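PDB 2ZPO: ribonuclease from Chelonia mydas, which probably cleaves RNA on the 3' side of pyrimidine nucleotides, acting on single- and double-stranded substrates as a secreted endonuclease. Local coordinates for residues Lys41-Phe46 and Thr80-Gly85; Thr45-Ser50 and Ala74-Thr79; Gly66-Asp71 and Arg104-Gly109. All coordinates share one frame; numbering follows the deposited sequence. Where two conformers were deposited one is given.

Interaction 1 of 3, residues Lys41-Phe46 and Thr80-Gly85. With SO4 (sulfate ion), chain F; SO4 (sulfate ion), chain B.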
ATOM      1  N   LYS A  41      10.204  -8.052  -0.769  1.00 19.56           N
ATOM      2  CA  LYS A  41       9.964  -6.652  -1.160  1.00 19.31           C
ATOM      3  C   LYS A  41      10.479  -5.730  -0.045  1.00 18.93           C
ATOM      4  O   LYS A  41      10.266  -5.984   1.149  1.00 17.64           O
ATOM      5  CB  LYS A  41       8.492  -6.393  -1.468  1.00 19.73           C
ATOM      6  CG  LYS A  41       8.189  -4.981  -2.042  1.00 20.80           C
ATOM      7  CD  LYS A  41       6.755  -4.892  -2.496  1.00 23.10           C
ATOM      8  CE  LYS A  41       6.456  -3.504  -3.059  1.00 27.16           C
ATOM      9  NZ  LYS A  41       4.973  -3.256  -3.045  1.00 29.80           N
ATOM     10  N   PHE A  42      11.173  -4.658  -0.431  1.00 19.15           N
ATOM     11  CA  PHE A  42      11.825  -3.800   0.551  0.60 19.31           C
ATOM     12  C   PHE A  42      10.853  -3.001   1.428  1.00 19.12           C
ATOM     13  O   PHE A  42      11.042  -2.913   2.647  1.00 19.78           O
ATOM     14  CB  PHE A  42      12.847  -2.882  -0.141  0.60 20.17           C
ATOM     15  CG  PHE A  42      14.145  -3.570  -0.469  0.60 21.23           C
ATOM     16  CD1 PHE A  42      15.006  -3.983   0.550  0.60 23.09           C
ATOM     17  CD2 PHE A  42      14.518  -3.799  -1.793  0.60 23.42           C
ATOM     18  CE1 PHE A  42      16.214  -4.622   0.255  0.60 23.49           C
ATOM     19  CE2 PHE A  42      15.727  -4.436  -2.098  0.60 24.29           C
ATOM     20  CZ  PHE A  42      16.572  -4.846  -1.065  0.60 25.32           C
ATOM     21  N   THR A  43       9.837  -2.413   0.806  1.00 19.45           N
ATOM     22  CA  THR A  43       8.876  -1.567   1.516  1.00 19.68           C
ATOM     23  C   THR A  43       7.520  -1.675   0.870  1.00 18.38           C
ATOM     24  O   THR A  43       7.409  -1.909  -0.329  1.00 18.84           O
ATOM     25  CB  THR A  43       9.353  -0.071   1.560  1.00 20.34           C
ATOM     26  OG1 THR A  43       8.554   0.680   2.468  1.00 25.27           O
ATOM     27  CG2 THR A  43       9.260   0.566   0.186  1.00 22.91           C
ATOM     28  N   ASN A  44       6.473  -1.485   1.672  1.00 17.83           N
ATOM     29  CA  ASN A  44       5.117  -1.509   1.154  1.00 17.64           C
ATOM     30  C   ASN A  44       4.177  -0.841   2.144  1.00 17.40           C
ATOM     31  O   ASN A  44       4.307  -1.039   3.354  1.00 18.67           O
ATOM     32  CB  ASN A  44       4.663  -2.948   0.887  1.00 17.40           C
ATOM     33  CG  ASN A  44       3.328  -3.012   0.179  1.00 18.44           C
ATOM     34  OD1 ASN A  44       3.249  -2.760  -1.014  1.00 19.94           O
ATOM     35  ND2 ASN A  44       2.272  -3.371   0.910  1.00 20.10           N
ATOM     36  N   THR A  45       3.283  -0.008   1.623  1.00 16.18           N
ATOM     37  CA  THR A  45       2.230   0.589   2.420  1.00 15.40           C
ATOM     38  C   THR A  45       0.881  -0.084   2.157  1.00 15.12           C
ATOM     39  O   THR A  45       0.454  -0.258   0.995  1.00 15.01           O
ATOM     40  CB  THR A  45       2.117   2.104   2.139  1.00 15.55           C
ATOM     41  OG1 THR A  45       3.351   2.747   2.522  1.00 15.37           O
ATOM     42  CG2 THR A  45       0.931   2.709   2.905  1.00 13.80           C
ATOM     43  N   PHE A  46       0.192  -0.418   3.248  1.00 14.30           N
ATOM     44  CA  PHE A  46      -1.174  -0.915   3.183  1.00 14.31           C
ATOM     45  C   PHE A  46      -2.081   0.227   3.555  1.00 14.03           C
ATOM     46  O   PHE A  46      -1.856   0.910   4.565  1.00 14.42           O
ATOM     47  CB  PHE A  46      -1.354  -2.077   4.165  1.00 15.31           C
ATOM     48  CG  PHE A  46      -0.551  -3.299   3.788  1.00 16.23           C
ATOM     49  CD1 PHE A  46      -1.020  -4.171   2.790  1.00 17.44           C
ATOM     50  CD2 PHE A  46       0.693  -3.551   4.386  1.00 14.57           C
ATOM     51  CE1 PHE A  46      -0.266  -5.319   2.426  1.00 17.33           C
ATOM     52  CE2 PHE A  46       1.438  -4.695   4.035  1.00 17.52           C
ATOM     53  CZ  PHE A  46       0.958  -5.570   3.052  1.00 17.15           C
ATOM     54  N   THR A  80       2.807   1.111   7.182  1.00 17.09           N
ATOM     55  CA  THR A  80       3.983   1.084   6.317  1.00 18.27           C
ATOM     56  C   THR A  80       4.955   0.063   6.865  1.00 18.74           C
ATOM     57  O   THR A  80       5.300   0.106   8.051  1.00 19.12           O
ATOM     58  CB  THR A  80       4.620   2.498   6.166  1.00 19.15           C
ATOM     59  OG1 THR A  80       3.602   3.428   5.771  1.00 21.68           O
ATOM     60  CG2 THR A  80       5.683   2.476   5.122  1.00 21.13           C
ATOM     61  N   CYS A  81       5.369  -0.860   5.996  1.00 18.26           N
ATOM     62  CA  CYS A  81       6.272  -1.939   6.346  1.00 17.92           C
ATOM     63  C   CYS A  81       7.591  -1.739   5.612  1.00 18.68           C
ATOM     64  O   CYS A  81       7.589  -1.463   4.418  1.00 17.51           O
ATOM     65  CB  CYS A  81       5.663  -3.281   5.931  1.00 18.64           C
ATOM     66  SG  CYS A  81       4.028  -3.575   6.644  1.00 18.43           S
ATOM     67  N   ARG A  82       8.695  -1.879   6.344  1.00 18.75           N
ATOM     68  CA  ARG A  82      10.043  -1.740   5.790  1.00 20.28           C
ATOM     69  C   ARG A  82      10.872  -2.939   6.253  1.00 19.95           C
ATOM     70  O   ARG A  82      10.863  -3.301   7.419  1.00 18.96           O
ATOM     71  CB  ARG A  82      10.690  -0.424   6.236  1.00 20.40           C
ATOM     72  CG  ARG A  82      10.203   0.793   5.438  1.00 22.20           C
ATOM     73  CD  ARG A  82      10.708   2.134   5.997  1.00 24.68           C
ATOM     74  NE  ARG A  82      12.155   2.343   5.835  1.00 27.00           N
ATOM     75  CZ  ARG A  82      12.731   2.943   4.785  1.00 27.00           C
ATOM     76  NH1 ARG A  82      12.001   3.375   3.766  1.00 29.53           N
ATOM     77  NH2 ARG A  82      14.058   3.084   4.747  1.00 26.31           N
ATOM     78  N   LEU A  83      11.564  -3.553   5.296  1.00 20.37           N
ATOM     79  CA  LEU A  83      12.363  -4.752   5.515  1.00 21.23           C
ATOM     80  C   LEU A  83      13.492  -4.464   6.488  1.00 22.60           C
ATOM     81  O   LEU A  83      14.148  -3.421   6.395  1.00 22.18           O
ATOM     82  CB  LEU A  83      12.962  -5.202   4.188  1.00 20.55           C
ATOM     83  CG  LEU A  83      13.601  -6.598   4.113  1.00 21.14           C
ATOM     84  CD1 LEU A  83      12.576  -7.727   4.284  1.00 20.43           C
ATOM     85  CD2 LEU A  83      14.326  -6.742   2.798  1.00 20.33           C
ATOM     86  N   GLN A  84      13.690  -5.377   7.430  1.00 23.29           N
ATOM     87  CA  GLN A  84      14.913  -5.366   8.248  1.00 24.74           C
ATOM     88  C   GLN A  84      16.102  -5.784   7.398  1.00 25.35           C
ATOM     89  O   GLN A  84      16.120  -6.888   6.796  1.00 25.65           O
ATOM     90  CB  GLN A  84      14.807  -6.305   9.438  1.00 25.59           C
ATOM     91  CG  GLN A  84      13.631  -5.997  10.310  1.00 28.43           C
ATOM     92  CD  GLN A  84      13.737  -6.597  11.671  1.00 33.83           C
ATOM     93  OE1 GLN A  84      14.199  -7.734  11.852  1.00 36.47           O
ATOM     94  NE2 GLN A  84      13.276  -5.849  12.668  1.00 35.95           N
ATOM     95  N   GLY A  85      17.104  -4.902   7.394  1.00 26.22           N
ATOM     96  CA  GLY A  85      18.327  -4.996   6.561  1.00 26.39           C
ATOM     97  C   GLY A  85      17.980  -5.019   5.092  1.00 27.29           C
ATOM     98  O   GLY A  85      17.007  -4.383   4.667  1.00 27.73           O
TER
HETATM   99  S   SO4 F 124      14.198   2.190   8.400  0.50 56.76           S
HETATM  100  O1  SO4 F 124      13.535   1.039   7.791  0.50 56.46           O
HETATM  101  O2  SO4 F 124      15.078   1.740   9.475  0.50 56.77           O
HETATM  102  O3  SO4 F 124      14.988   2.885   7.385  0.50 56.50           O
HETATM  103  O4  SO4 F 124      13.198   3.096   8.959  0.50 56.75           O
HETATM  104  S   SO4 B 120       3.612  -0.476  -6.727  1.00 31.24           S
HETATM  105  O1  SO4 B 120       3.707  -1.541  -5.731  1.00 31.31           O
HETATM  106  O2  SO4 B 120       4.936  -0.078  -7.203  1.00 35.13           O
HETATM  107  O3  SO4 B 120       2.804  -0.896  -7.896  1.00 32.24           O
HETATM  108  O4  SO4 B 120       3.030   0.699  -6.105  1.00 29.13           O
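The backbones of F42-N44 and C81-L83 are joined by three direct hydrogen bonds that fix the antiparallel register. L83 N donates to F42 O over 2.8 Å, and in the hydrogen-bonded pair next to it C81 N lies 2.9 Å from N44 O while N44 N donates back to C81 O at 3.0 Å. T43 OG1 also comes close to C81 O, although the destination of its proton is not settled. Two cationic side chains carry the charge. R82 meets one sulfate edge-on: NE is 2.7 Å from O1, which lies in the guanidinium plane, and NH2 donates to O3 of the same ion. A bend at chi3 (69°) turns the guanidinium out of line with the rest of the R82 chain. K41, with CG anti to the backbone N (chi1 -173°) and an extended chain beyond, brings NZ to within 2.7 Å of N44 OD1. Its bond to O1 of the second sulfate is weak, at 3.4 Å, but that ion is also bound by H11, H114 and Y115. Packing follows the two sheet faces. On one, T43 lies alongside the aliphatic part of R82, and T45 OG1 and T80 OG1 share a weak bond. On the other, C81 SG, disulfide-bonded to C26, touches the edge of the F46 ring at CE2 (3.8 Å), while N44 ND2 sits over the centre of one ring face. This antiparallel ladder, lined by K41-T45 and R82, is consistent with the substrate-binding site of a pancreatic ribonuclease.

Interaction 2 of 3, residues Thr45-Ser50 and Ala74-Thr79; sequences TFVHAS and ASFALT
F46-T79 and V47-L78 are successive pairs of an antiparallel ladder in the curved sheet of the ribonuclease fold, at the end where strand 43-47 peels away from strand 69-83. F46 and T79 are the hydrogen-bonded pair: F46 N lies 2.7 Å from T79 O, and T79 N lies 2.9 Å from F46 O. Two residues on, beyond the non-hydrogen-bonded V47-L78 pair, H48 N donates to A77 O over 2.8 Å, but the return bond is replaced by a water that donates to H48 O and accepts from A77 N at 3.1 Å, evidence that the strands are parting. The H48 side chain turns back over this ladder. With CG anti to the carbonyl carbon (chi1 -47°), the imidazole presents its edge to T79, whose OG1 lies in the ring plane 2.7 Å from NE2 in an almost straight bond (174°). ND1 of the same ring is bonded to D13 O, so the ring is held at both nitrogens and its rotation is fixed; T79 OG1 has a further partner in R16. With the imidazole cut back to the methyl of an alanine here, D13 O would probably lose this ring partner, T79 OG1 would be left with R16, and a gap would open beside A77. Across the sheet V47 and L78 run side by side, CG2 against CD2 at 3.7 Å, and A49 CB presses obliquely on the F76 ring at CD2 (3.4 Å). Y115 of strand 111-118 covers V47 and L78, S99 and I103 of strand 94-108 also touch L78, and helix 22-32 packs against F46 and T79 on the other face.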
ATOM      1  N   THR A  45       3.283  -0.008   1.623  1.00 16.18           N
ATOM      2  CA  THR A  45       2.230   0.589   2.420  1.00 15.40           C
ATOM      3  C   THR A  45       0.881  -0.084   2.157  1.00 15.12           C
ATOM      4  O   THR A  45       0.454  -0.258   0.995  1.00 15.01           O
ATOM      5  CB  THR A  45       2.117   2.104   2.139  1.00 15.55           C
ATOM      6  OG1 THR A  45       3.351   2.747   2.522  1.00 15.37           O
ATOM      7  CG2 THR A  45       0.931   2.709   2.905  1.00 13.80           C
ATOM      8  N   PHE A  46       0.192  -0.418   3.248  1.00 14.30           N
ATOM      9  CA  PHE A  46      -1.174  -0.915   3.183  1.00 14.31           C
ATOM     10  C   PHE A  46      -2.081   0.227   3.555  1.00 14.03           C
ATOM     11  O   PHE A  46      -1.856   0.910   4.565  1.00 14.42           O
ATOM     12  CB  PHE A  46      -1.354  -2.077   4.165  1.00 15.31           C
ATOM     13  CG  PHE A  46      -0.551  -3.299   3.788  1.00 16.23           C
ATOM     14  CD1 PHE A  46      -1.020  -4.171   2.790  1.00 17.44           C
ATOM     15  CD2 PHE A  46       0.693  -3.551   4.386  1.00 14.57           C
ATOM     16  CE1 PHE A  46      -0.266  -5.319   2.426  1.00 17.33           C
ATOM     17  CE2 PHE A  46       1.438  -4.695   4.035  1.00 17.52           C
ATOM     18  CZ  PHE A  46       0.958  -5.570   3.052  1.00 17.15           C
ATOM     19  N   VAL A  47      -3.086   0.468   2.716  1.00 12.73           N
ATOM     20  CA  VAL A  47      -4.029   1.555   2.970  1.00 13.36           C
ATOM     21  C   VAL A  47      -5.304   0.913   3.528  1.00 12.96           C
ATOM     22  O   VAL A  47      -5.846  -0.005   2.917  1.00 13.73           O
ATOM     23  CB  VAL A  47      -4.349   2.338   1.662  1.00 13.28           C
ATOM     24  CG1 VAL A  47      -5.295   3.465   1.968  1.00 12.30           C
ATOM     25  CG2 VAL A  47      -3.058   2.879   0.985  1.00 13.63           C
ATOM     26  N   HIS A  48      -5.805   1.424   4.664  1.00 13.44           N
ATOM     27  CA  HIS A  48      -7.002   0.845   5.321  1.00 13.71           C
ATOM     28  C   HIS A  48      -8.240   1.651   4.963  1.00 13.09           C
ATOM     29  O   HIS A  48      -8.842   2.350   5.789  1.00 13.87           O
ATOM     30  CB  HIS A  48      -6.788   0.721   6.838  1.00 14.65           C
ATOM     31  CG  HIS A  48      -5.469   0.107   7.172  1.00 14.61           C
ATOM     32  ND1 HIS A  48      -5.067  -1.102   6.638  1.00 14.13           N
ATOM     33  CD2 HIS A  48      -4.423   0.569   7.907  1.00 15.42           C
ATOM     34  CE1 HIS A  48      -3.843  -1.378   7.066  1.00 13.64           C
ATOM     35  NE2 HIS A  48      -3.434  -0.380   7.835  1.00 13.31           N
ATOM     36  N   ALA A  49      -8.601   1.559   3.692  1.00 12.77           N
ATOM     37  CA  ALA A  49      -9.833   2.159   3.164  1.00 12.01           C
ATOM     38  C   ALA A  49     -10.267   1.222   2.040  1.00 12.81           C
ATOM     39  O   ALA A  49      -9.475   0.429   1.534  1.00 12.38           O
ATOM     40  CB  ALA A  49      -9.553   3.535   2.599  1.00 13.52           C
ATOM     41  N   SER A  50     -11.522   1.328   1.645  1.00 12.38           N
ATOM     42  CA  SER A  50     -12.017   0.446   0.593  1.00 13.12           C
ATOM     43  C   SER A  50     -11.419   0.747  -0.782  1.00 13.20           C
ATOM     44  O   SER A  50     -10.909   1.841  -1.063  1.00 12.77           O
ATOM     45  CB  SER A  50     -13.544   0.540   0.512  1.00 13.20           C
ATOM     46  OG  SER A  50     -13.960   1.773  -0.016  1.00 12.99           O
ATOM     47  N   ALA A  74      -8.788  13.000   0.874  1.00 14.14           N
ATOM     48  CA  ALA A  74      -8.847  12.430   2.220  1.00 14.97           C
ATOM     49  C   ALA A  74      -7.487  11.956   2.768  1.00 15.27           C
ATOM     50  O   ALA A  74      -6.586  11.555   2.014  1.00 14.67           O
ATOM     51  CB  ALA A  74      -9.853  11.270   2.228  1.00 15.53           C
ATOM     52  N   SER A  75      -7.348  11.993   4.096  1.00 16.15           N
ATOM     53  CA  SER A  75      -6.294  11.270   4.788  1.00 16.27           C
ATOM     54  C   SER A  75      -6.827   9.856   5.061  1.00 16.46           C
ATOM     55  O   SER A  75      -8.052   9.661   5.254  1.00 18.20           O
ATOM     56  CB  SER A  75      -5.949  11.968   6.112  1.00 16.77           C
ATOM     57  OG  SER A  75      -5.200  13.169   5.893  1.00 20.48           O
ATOM     58  N   PHE A  76      -5.931   8.872   5.017  1.00 14.93           N
ATOM     59  CA  PHE A  76      -6.277   7.473   5.215  1.00 13.91           C
ATOM     60  C   PHE A  76      -5.455   6.858   6.337  1.00 14.06           C
ATOM     61  O   PHE A  76      -4.327   7.268   6.541  1.00 14.22           O
ATOM     62  CB  PHE A  76      -5.981   6.668   3.936  1.00 14.35           C
ATOM     63  CG  PHE A  76      -6.820   7.074   2.762  1.00 13.17           C
ATOM     64  CD1 PHE A  76      -6.303   7.898   1.777  1.00 16.57           C
ATOM     65  CD2 PHE A  76      -8.159   6.672   2.665  1.00 18.37           C
ATOM     66  CE1 PHE A  76      -7.088   8.292   0.691  1.00 17.04           C
ATOM     67  CE2 PHE A  76      -8.939   7.079   1.575  1.00 13.85           C
ATOM     68  CZ  PHE A  76      -8.387   7.864   0.577  1.00 12.89           C
ATOM     69  N   ALA A  77      -6.044   5.893   7.054  1.00 14.39           N
ATOM     70  CA  ALA A  77      -5.258   5.042   7.953  1.00 13.89           C
ATOM     71  C   ALA A  77      -4.299   4.220   7.077  1.00 14.14           C
ATOM     72  O   ALA A  77      -4.710   3.597   6.088  1.00 15.29           O
ATOM     73  CB  ALA A  77      -6.167   4.113   8.736  1.00 14.81           C
ATOM     74  N   LEU A  78      -3.024   4.198   7.458  1.00 13.78           N
ATOM     75  CA  LEU A  78      -1.955   3.501   6.722  1.00 14.24           C
ATOM     76  C   LEU A  78      -1.106   2.660   7.644  1.00 15.25           C
ATOM     77  O   LEU A  78      -0.909   3.019   8.813  1.00 14.78           O
ATOM     78  CB  LEU A  78      -1.015   4.514   6.063  1.00 14.02           C
ATOM     79  CG  LEU A  78      -1.592   5.592   5.162  1.00 13.83           C
ATOM     80  CD1 LEU A  78      -0.476   6.468   4.660  1.00 17.30           C
ATOM     81  CD2 LEU A  78      -2.355   4.978   3.978  1.00 14.79           C
ATOM     82  N   THR A  79      -0.612   1.540   7.126  1.00 14.54           N
ATOM     83  CA  THR A  79       0.491   0.843   7.785  1.00 15.07           C
ATOM     84  C   THR A  79       1.612   0.709   6.767  1.00 16.04           C
ATOM     85  O   THR A  79       1.390   0.236   5.634  1.00 15.53           O
ATOM     86  CB  THR A  79       0.084  -0.551   8.276  1.00 15.88           C
ATOM     87  OG1 THR A  79      -1.063  -0.412   9.123  1.00 15.01           O
ATOM     88  CG2 THR A  79       1.237  -1.226   9.074  1.00 15.16           C
TER
HETATM   89  O   HOH W   1      -8.883   5.153   6.180  1.00 19.67           O

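Interaction 3 of 3, residues Gly66-Asp71 and Arg104-Gly109; sequences GGNLRD and RIACDG
N68, which follows the two glycines of a type II' turn spanning G66 to L69, makes the first link: its carbonyl O accepts from C107 N at 2.9 Å. A water donating to both N68 OD1 and C107 O extends the link through the side chain, where the two oxygens could not bond directly. L69 points to the sheet face it shares with A106 and R104, its branches split: CD2 against A106 CB at 3.9 Å and CD1 beside R104 CD. R70 forms the hydrogen-bonded pair with I105, R70 N donating to I105 O at 2.8 Å and I105 N returning to R70 O at 3.0 Å. With CG anti to the carbonyl carbon (chi1 -48°), R70 CG rests against C107 SG (3.6 Å), the sulfur bonded to C58; bends at chi2 and chi3 then take NE to I57 O. At D71 the carboxylate lies beside R104, their planes only 9° apart, and the syn lone pair of OD1 takes the NE proton at 2.7 Å and 175°. The second link, from NH2 to OD2, is less certain because the position of OD2 is. With R117 close to R104, the D71 carboxylate probably offsets part of a local excess of positive charge, and the salt bridge ties a pair that has no main-chain hydrogen bond of its own.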
ATOM      1  N   GLY A  66       1.013  15.873 -11.084  1.00 18.49           N
ATOM      2  CA  GLY A  66       2.082  15.726 -12.098  1.00 18.94           C
ATOM      3  C   GLY A  66       2.056  14.365 -12.762  1.00 19.23           C
ATOM      4  O   GLY A  66       1.893  13.329 -12.104  1.00 18.83           O
ATOM      5  N   GLY A  67       2.215  14.359 -14.087  1.00 19.94           N
ATOM      6  CA  GLY A  67       2.222  13.115 -14.839  1.00 19.84           C
ATOM      7  C   GLY A  67       0.922  12.370 -14.589  1.00 19.56           C
ATOM      8  O   GLY A  67      -0.146  12.954 -14.725  1.00 20.07           O
ATOM      9  N   ASN A  68       1.032  11.103 -14.196  1.00 19.28           N
ATOM     10  CA  ASN A  68      -0.157  10.290 -13.907  1.00 19.62           C
ATOM     11  C   ASN A  68      -0.459  10.156 -12.410  1.00 18.38           C
ATOM     12  O   ASN A  68      -1.260   9.281 -12.017  1.00 18.88           O
ATOM     13  CB  ASN A  68      -0.134   8.908 -14.581  1.00 20.96           C
ATOM     14  CG  ASN A  68       0.883   7.942 -13.990  1.00 22.97           C
ATOM     15  OD1 ASN A  68       0.872   6.756 -14.349  1.00 30.71           O
ATOM     16  ND2 ASN A  68       1.767   8.410 -13.113  1.00 23.26           N
ATOM     17  N   LEU A  69       0.197  11.004 -11.612  1.00 16.97           N
ATOM     18  CA  LEU A  69       0.120  10.930 -10.152  1.00 15.46           C
ATOM     19  C   LEU A  69      -1.047  11.795  -9.691  1.00 15.16           C
ATOM     20  O   LEU A  69      -1.375  12.803 -10.320  1.00 16.06           O
ATOM     21  CB  LEU A  69       1.406  11.468  -9.532  1.00 15.95           C
ATOM     22  CG  LEU A  69       2.664  10.646  -9.842  1.00 17.20           C
ATOM     23  CD1 LEU A  69       3.869  11.245  -9.156  1.00 18.94           C
ATOM     24  CD2 LEU A  69       2.505   9.192  -9.471  1.00 16.48           C
ATOM     25  N   ARG A  70      -1.683  11.374  -8.603  1.00 14.66           N
ATOM     26  CA  ARG A  70      -2.813  12.120  -8.064  1.00 14.96           C
ATOM     27  C   ARG A  70      -2.651  12.084  -6.573  1.00 13.30           C
ATOM     28  O   ARG A  70      -2.255  11.052  -6.025  1.00 12.72           O
ATOM     29  CB  ARG A  70      -4.141  11.425  -8.362  1.00 14.79           C
ATOM     30  CG  ARG A  70      -4.356  10.954  -9.807  1.00 18.95           C
ATOM     31  CD  ARG A  70      -5.117  11.968 -10.561  1.00 19.08           C
ATOM     32  NE  ARG A  70      -6.437  12.284 -10.010  1.00 19.16           N
ATOM     33  CZ  ARG A  70      -7.172  13.280 -10.489  1.00 21.03           C
ATOM     34  NH1 ARG A  70      -6.691  14.012 -11.504  1.00 21.63           N
ATOM     35  NH2 ARG A  70      -8.359  13.568  -9.966  1.00 20.85           N
ATOM     36  N   ASP A  71      -3.028  13.171  -5.921  1.00 13.24           N
ATOM     37  CA  ASP A  71      -3.029  13.244  -4.466  1.00 13.72           C
ATOM     38  C   ASP A  71      -4.460  13.136  -3.937  1.00 14.51           C
ATOM     39  O   ASP A  71      -5.378  13.790  -4.465  1.00 14.87           O
ATOM     40  CB  ASP A  71      -2.451  14.584  -4.038  1.00 14.71           C
ATOM     41  CG  ASP A  71      -0.972  14.685  -4.301  1.00 15.36           C
ATOM     42  OD1 ASP A  71      -0.348  13.635  -4.535  1.00 15.42           O
ATOM     43  OD2 ASP A  71      -0.433  15.815  -4.264  1.00 18.52           O
ATOM     44  N   ARG A 104      -0.402   9.711  -2.378  1.00 11.70           N
ATOM     45  CA  ARG A 104      -0.143  10.028  -3.783  1.00 11.76           C
ATOM     46  C   ARG A 104      -0.034   8.694  -4.489  1.00 12.00           C
ATOM     47  O   ARG A 104       0.784   7.844  -4.094  1.00 11.37           O
ATOM     48  CB  ARG A 104       1.174  10.826  -3.933  1.00 11.68           C
ATOM     49  CG  ARG A 104       1.525  11.133  -5.383  1.00 13.92           C
ATOM     50  CD  ARG A 104       2.680  12.096  -5.508  1.00 16.70           C
ATOM     51  NE  ARG A 104       2.256  13.423  -5.071  1.00 15.74           N
ATOM     52  CZ  ARG A 104       3.067  14.459  -4.940  1.00 21.20           C
ATOM     53  NH1 ARG A 104       4.363  14.314  -5.228  1.00 20.55           N
ATOM     54  NH2 ARG A 104       2.574  15.618  -4.524  1.00 22.80           N
ATOM     55  N   ILE A 105      -0.923   8.474  -5.434  1.00 12.40           N
ATOM     56  CA  ILE A 105      -0.925   7.226  -6.212  1.00 12.29           C
ATOM     57  C   ILE A 105      -0.769   7.535  -7.722  1.00 13.20           C
ATOM     58  O   ILE A 105      -0.926   8.672  -8.130  1.00 13.33           O
ATOM     59  CB  ILE A 105      -2.209   6.356  -5.933  1.00 13.03           C
ATOM     60  CG1 ILE A 105      -3.486   7.070  -6.402  1.00 13.68           C
ATOM     61  CG2 ILE A 105      -2.284   6.002  -4.447  1.00 14.35           C
ATOM     62  CD1 ILE A 105      -4.761   6.196  -6.267  1.00 14.91           C
ATOM     63  N   ALA A 106      -0.427   6.518  -8.513  1.00 13.21           N
ATOM     64  CA  ALA A 106      -0.474   6.648  -9.974  1.00 13.77           C
ATOM     65  C   ALA A 106      -1.762   6.040 -10.451  1.00 14.58           C
ATOM     66  O   ALA A 106      -2.120   4.917 -10.044  1.00 14.92           O
ATOM     67  CB  ALA A 106       0.700   5.919 -10.615  1.00 14.21           C
ATOM     68  N   CYS A 107      -2.460   6.774 -11.314  1.00 15.32           N
ATOM     69  CA  CYS A 107      -3.671   6.269 -11.949  1.00 16.55           C
ATOM     70  C   CYS A 107      -3.479   6.040 -13.452  1.00 17.08           C
ATOM     71  O   CYS A 107      -2.613   6.663 -14.118  1.00 18.73           O
ATOM     72  CB  CYS A 107      -4.863   7.188 -11.695  1.00 17.25           C
ATOM     73  SG  CYS A 107      -5.261   7.450  -9.918  1.00 17.86           S
ATOM     74  N   ASP A 108      -4.249   5.104 -13.983  1.00 16.21           N
ATOM     75  CA  ASP A 108      -4.327   4.954 -15.447  1.00 16.93           C
ATOM     76  C   ASP A 108      -5.767   4.693 -15.814  1.00 16.32           C
ATOM     77  O   ASP A 108      -6.375   3.765 -15.321  1.00 16.43           O
ATOM     78  CB  ASP A 108      -3.443   3.802 -15.919  1.00 18.15           C
ATOM     79  CG  ASP A 108      -3.359   3.698 -17.456  1.00 21.66           C
ATOM     80  OD1 ASP A 108      -3.782   4.631 -18.172  1.00 28.82           O
ATOM     81  OD2 ASP A 108      -2.845   2.675 -17.952  1.00 24.73           O
ATOM     82  N   GLY A 109      -6.324   5.549 -16.662  1.00 15.88           N
ATOM     83  CA  GLY A 109      -7.682   5.318 -17.166  1.00 15.47           C
ATOM     84  C   GLY A 109      -8.735   5.353 -16.082  1.00 14.93           C
ATOM     85  O   GLY A 109      -9.802   4.716 -16.197  1.00 14.58           O
TER
HETATM   86  O   HOH W   2      -0.886   5.880 -16.007  1.00 39.46           O

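Overall arrangement
All three contacts lie along strand 69-83, the element they share. Interaction 3 pairs its beginning with the end of strand 94-108, interaction 2 pairs its middle with the end of strand 43-47, and interaction 1 pairs its last part with the start of that strand. Interactions 1 and 2 overlap in sequence at T45 and F46, with centres about 15 Å apart; interactions 1 and 3 are about 22 Å apart between centres and do not touch. Along the chain, the segments of interaction 3 alternate with those of each of the other two. One bent antiparallel sheet thus connects a probable substrate-binding edge, a buried middle and an end whose A106 lies close to H114.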